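Local structure of polymeric Immunoglobulin Receptor (Oncorhynchus mykiss, 5F1S) at residues 114-125 / 202-213. The protein is a mucosal immune receptor of the immunoglobulin superfamily that probably binds polymeric immunoglobulins and gives rise to secretory component. Sequence-based numbering, arbitrary orientation.
Sequences LSVVNSMVSGEE and QVAVYILVTPPS
Val116 meets two valines of strand 202-210 at once. Val116 CG1 rests 3.8 Å from Val203 CG2, and Val116 CG2 lies 3.9 Å from Val205 CG2. Farther along, Ile207 CD1 packs 3.8 Å from Val121 CB. The isoleucine chi1 of -58° sets CG1 beside the backbone N, from where the CD1 methyl reaches Val121. On the sheet face of Tyr206 and Leu208, Met120 runs alongside the tyrosine, its SD touching Tyr206 CD1 in an oblique Met-aromatic contact. The bend at chi2 (94°) then carries Met120 CE to within 3.6 Å of Leu208 CD2. Five backbone bonds join strands 120-124 and 202-210 in parallel register, from Tyr206 N to Ser119 O (2.8 Å) through Thr210 N to Gly123 O; just beyond, Glu125 N bonds Thr210 O. At the polar edge, Glu124 OE1 accepts two bonds from Ser213. Ser213 OG meets the syn lone pair of Glu124 OE1 at 3.3 Å, while Ser213 N lies 3.2 Å from it, above the carboxylate plane. With an alanine at Glu124, both Ser213 donors would probably lose this acceptor, leaving the C-terminal tail freer to move. Glu125 forms a salt bridge with Arg188. This is the split A strand of a V-set domain: strand 114-116 pairs antiparallel with strand 129-135, residues 117-119 cross over, and strand 120-124 edges the other sheet beside strand 202-210, which pairs with strand 192-198.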
loop_
_atom_site.group_PDB
_atom_site.type_symbol
_atom_site.label_atom_id
_atom_site.label_comp_id
_atom_site.label_asym_id
_atom_site.label_seq_id
_atom_site.Cartn_x
_atom_site.Cartn_y
_atom_site.Cartn_z
ATOM N N LEU A 114 3.256 -8.253 5.343
ATOM C CA LEU A 114 3.704 -7.025 5.972
ATOM C C LEU A 114 4.555 -6.242 4.997
ATOM O O LEU A 114 5.170 -6.822 4.086
ATOM C CB LEU A 114 4.538 -7.243 7.263
ATOM C CG LEU A 114 3.700 -7.719 8.462
ATOM C CD1 LEU A 114 3.455 -9.185 8.356
ATOM C CD2 LEU A 114 4.435 -7.371 9.736
ATOM N N SER A 115 4.582 -4.928 5.180
ATOM C CA SER A 115 5.516 -4.073 4.432
ATOM C C SER A 115 5.991 -2.955 5.334
ATOM O O SER A 115 5.507 -2.774 6.453
ATOM C CB SER A 115 4.858 -3.480 3.177
ATOM O OG SER A 115 3.888 -2.535 3.576
ATOM N N VAL A 116 6.943 -2.175 4.867
ATOM C CA VAL A 116 7.461 -1.108 5.706
ATOM C C VAL A 116 7.562 0.150 4.885
ATOM O O VAL A 116 7.903 0.099 3.697
ATOM C CB VAL A 116 8.806 -1.520 6.337
ATOM C CG1 VAL A 116 9.866 -1.740 5.272
ATOM C CG2 VAL A 116 9.243 -0.516 7.347
ATOM N N VAL A 117 7.198 1.277 5.511
ATOM C CA VAL A 117 7.243 2.554 4.814
ATOM C C VAL A 117 8.666 2.835 4.353
ATOM O O VAL A 117 8.935 2.984 3.157
ATOM C CB VAL A 117 6.700 3.688 5.712
ATOM C CG1 VAL A 117 6.938 5.041 5.049
ATOM C CG2 VAL A 117 5.169 3.509 6.040
ATOM N N ASN A 118 9.613 2.845 5.291
ATOM C CA ASN A 118 11.014 3.043 4.941
ATOM C C ASN A 118 11.818 1.893 5.525
ATOM O O ASN A 118 11.898 1.764 6.750
ATOM C CB ASN A 118 11.509 4.394 5.477
ATOM C CG ASN A 118 12.935 4.732 5.031
ATOM O OD1 ASN A 118 13.478 4.143 4.074
ATOM N ND2 ASN A 118 13.553 5.699 5.734
ATOM N N SER A 119 12.429 1.074 4.672
ATOM C CA SER A 119 13.165 -0.091 5.192
ATOM C C SER A 119 14.601 0.228 5.612
ATOM O O SER A 119 15.325 -0.670 6.061
ATOM C CB SER A 119 13.173 -1.208 4.147
ATOM O OG SER A 119 14.002 -0.831 3.073
ATOM N N MET A 120 15.049 1.470 5.447
ATOM C CA MET A 120 16.309 1.957 5.994
ATOM C C MET A 120 15.989 3.189 6.817
ATOM O O MET A 120 15.519 4.188 6.266
ATOM C CB MET A 120 17.291 2.305 4.888
ATOM C CG MET A 120 18.433 3.301 5.239
ATOM S SD MET A 120 19.884 2.402 5.740
ATOM C CE MET A 120 20.959 3.784 6.093
ATOM N N VAL A 121 16.251 3.138 8.112
ATOM C CA VAL A 121 15.979 4.260 9.015
ATOM C C VAL A 121 17.298 4.633 9.686
ATOM O O VAL A 121 17.983 3.768 10.236
ATOM C CB VAL A 121 14.899 3.882 10.054
ATOM C CG1 VAL A 121 14.716 4.952 11.077
ATOM C CG2 VAL A 121 13.559 3.598 9.359
ATOM N N SER A 122 17.668 5.920 9.649
ATOM C CA SER A 122 18.901 6.330 10.292
ATOM C C SER A 122 18.636 7.459 11.284
ATOM O O SER A 122 17.689 8.242 11.146
ATOM C CB SER A 122 19.970 6.777 9.289
ATOM O OG SER A 122 19.509 7.889 8.592
ATOM N N GLY A 123 19.492 7.514 12.292
ATOM C CA GLY A 123 19.434 8.591 13.266
ATOM C C GLY A 123 20.711 8.655 14.077
ATOM O O GLY A 123 21.428 7.663 14.238
ATOM N N GLU A 124 20.972 9.839 14.609
ATOM C CA GLU A 124 22.133 10.045 15.452
ATOM C C GLU A 124 21.969 9.306 16.761
ATOM O O GLU A 124 20.866 9.224 17.308
ATOM C CB GLU A 124 22.316 11.530 15.765
ATOM C CG GLU A 124 22.748 12.347 14.605
ATOM C CD GLU A 124 23.345 13.674 15.029
ATOM O OE1 GLU A 124 23.372 13.978 16.261
ATOM O OE2 GLU A 124 23.795 14.385 14.106
ATOM N N GLU A 125 23.076 8.781 17.264
ATOM C CA GLU A 125 23.106 8.223 18.601
ATOM C C GLU A 125 22.491 9.209 19.591
ATOM O O GLU A 125 22.722 10.421 19.518
ATOM C CB GLU A 125 24.532 7.907 18.992
ATOM C CG GLU A 125 24.692 7.390 20.366
ATOM C CD GLU A 125 26.042 6.785 20.539
ATOM O OE1 GLU A 125 26.206 5.568 20.273
ATOM O OE2 GLU A 125 26.949 7.537 20.929
ATOM N N GLN A 202 7.198 -11.598 7.817
ATOM C CA GLN A 202 8.127 -10.624 8.364
ATOM C C GLN A 202 8.536 -9.661 7.258
ATOM O O GLN A 202 8.390 -9.961 6.076
ATOM C CB GLN A 202 9.357 -11.293 8.966
ATOM C CG GLN A 202 9.977 -12.447 8.216
ATOM C CD GLN A 202 11.033 -13.220 9.068
ATOM O OE1 GLN A 202 10.878 -13.425 10.296
ATOM N NE2 GLN A 202 12.097 -13.659 8.411
ATOM N N VAL A 203 8.998 -8.494 7.652
ATOM C CA VAL A 203 9.619 -7.566 6.708
ATOM C C VAL A 203 10.883 -7.011 7.369
ATOM O O VAL A 203 10.878 -6.669 8.558
ATOM C CB VAL A 203 8.657 -6.434 6.267
ATOM C CG1 VAL A 203 8.190 -5.567 7.421
ATOM C CG2 VAL A 203 9.384 -5.557 5.252
ATOM N N ALA A 204 11.983 -6.987 6.608
ATOM C CA ALA A 204 13.284 -6.543 7.116
ATOM C C ALA A 204 13.410 -5.023 7.135
ATOM O O ALA A 204 12.966 -4.320 6.214
ATOM C CB ALA A 204 14.405 -7.184 6.275
ATOM N N VAL A 205 14.016 -4.517 8.208
ATOM C CA VAL A 205 14.247 -3.092 8.421
ATOM C C VAL A 205 15.683 -2.943 8.905
ATOM O O VAL A 205 16.125 -3.673 9.804
ATOM C CB VAL A 205 13.278 -2.486 9.454
ATOM C CG1 VAL A 205 13.483 -0.959 9.592
ATOM C CG2 VAL A 205 11.824 -2.818 9.076
ATOM N N TYR A 206 16.420 -2.025 8.291
ATOM C CA TYR A 206 17.775 -1.698 8.711
ATOM C C TYR A 206 17.786 -0.400 9.489
ATOM O O TYR A 206 17.202 0.581 9.039
ATOM C CB TYR A 206 18.713 -1.563 7.491
ATOM C CG TYR A 206 20.174 -1.543 7.905
ATOM C CD1 TYR A 206 20.823 -0.343 8.193
ATOM C CD2 TYR A 206 20.917 -2.726 8.017
ATOM C CE1 TYR A 206 22.151 -0.316 8.596
ATOM C CE2 TYR A 206 22.245 -2.701 8.406
ATOM C CZ TYR A 206 22.873 -1.486 8.682
ATOM O OH TYR A 206 24.198 -1.448 9.074
ATOM N N ILE A 207 18.442 -0.408 10.654
ATOM C CA ILE A 207 18.626 0.791 11.467
ATOM C C ILE A 207 20.100 1.164 11.394
ATOM O O ILE A 207 20.970 0.351 11.734
ATOM C CB ILE A 207 18.222 0.557 12.938
ATOM C CG1 ILE A 207 16.752 0.093 13.053
ATOM C CG2 ILE A 207 18.446 1.840 13.771
ATOM C CD1 ILE A 207 15.765 1.106 12.513
ATOM N N LEU A 208 20.386 2.392 10.975
ATOM C CA LEU A 208 21.753 2.897 10.994
ATOM C C LEU A 208 21.851 3.983 12.042
ATOM O O LEU A 208 21.219 5.028 11.891
ATOM C CB LEU A 208 22.132 3.451 9.631
ATOM C CG LEU A 208 23.528 4.069 9.572
ATOM C CD1 LEU A 208 24.568 3.048 9.881
ATOM C CD2 LEU A 208 23.719 4.667 8.198
ATOM N N VAL A 209 22.671 3.771 13.060
ATOM C CA VAL A 209 22.891 4.768 14.094
ATOM C C VAL A 209 24.188 5.488 13.743
ATOM O O VAL A 209 25.236 4.853 13.602
ATOM C CB VAL A 209 22.986 4.133 15.490
ATOM C CG1 VAL A 209 23.119 5.207 16.583
ATOM C CG2 VAL A 209 21.728 3.284 15.781
ATOM N N THR A 210 24.113 6.790 13.616
ATOM C CA THR A 210 25.266 7.566 13.222
ATOM C C THR A 210 25.838 8.275 14.434
ATOM O O THR A 210 25.225 8.301 15.505
ATOM C CB THR A 210 24.870 8.553 12.138
ATOM O OG1 THR A 210 23.927 9.483 12.675
ATOM C CG2 THR A 210 24.253 7.798 10.939
ATOM N N PRO A 211 27.042 8.832 14.323
ATOM C CA PRO A 211 27.692 9.395 15.513
ATOM C C PRO A 211 26.947 10.602 16.035
ATOM O O PRO A 211 26.368 11.381 15.257
ATOM C CB PRO A 211 29.092 9.793 15.001
ATOM C CG PRO A 211 29.333 8.915 13.790
ATOM C CD PRO A 211 27.956 8.701 13.182
ATOM N N PRO A 212 26.982 10.844 17.336
ATOM C CA PRO A 212 26.420 12.089 17.861
ATOM C C PRO A 212 27.205 13.270 17.300
ATOM O O PRO A 212 28.427 13.181 17.114
ATOM C CB PRO A 212 26.599 11.940 19.371
ATOM C CG PRO A 212 27.788 11.063 19.499
ATOM C CD PRO A 212 27.811 10.153 18.332
ATOM N N SER A 213 26.499 14.361 17.016
ATOM C CA SER A 213 27.130 15.542 16.444
ATOM C C SER A 213 27.515 16.517 17.550
ATOM O O SER A 213 26.998 16.477 18.673
ATOM C CB SER A 213 26.222 16.220 15.433
ATOM O OG SER A 213 25.087 16.750 16.085
#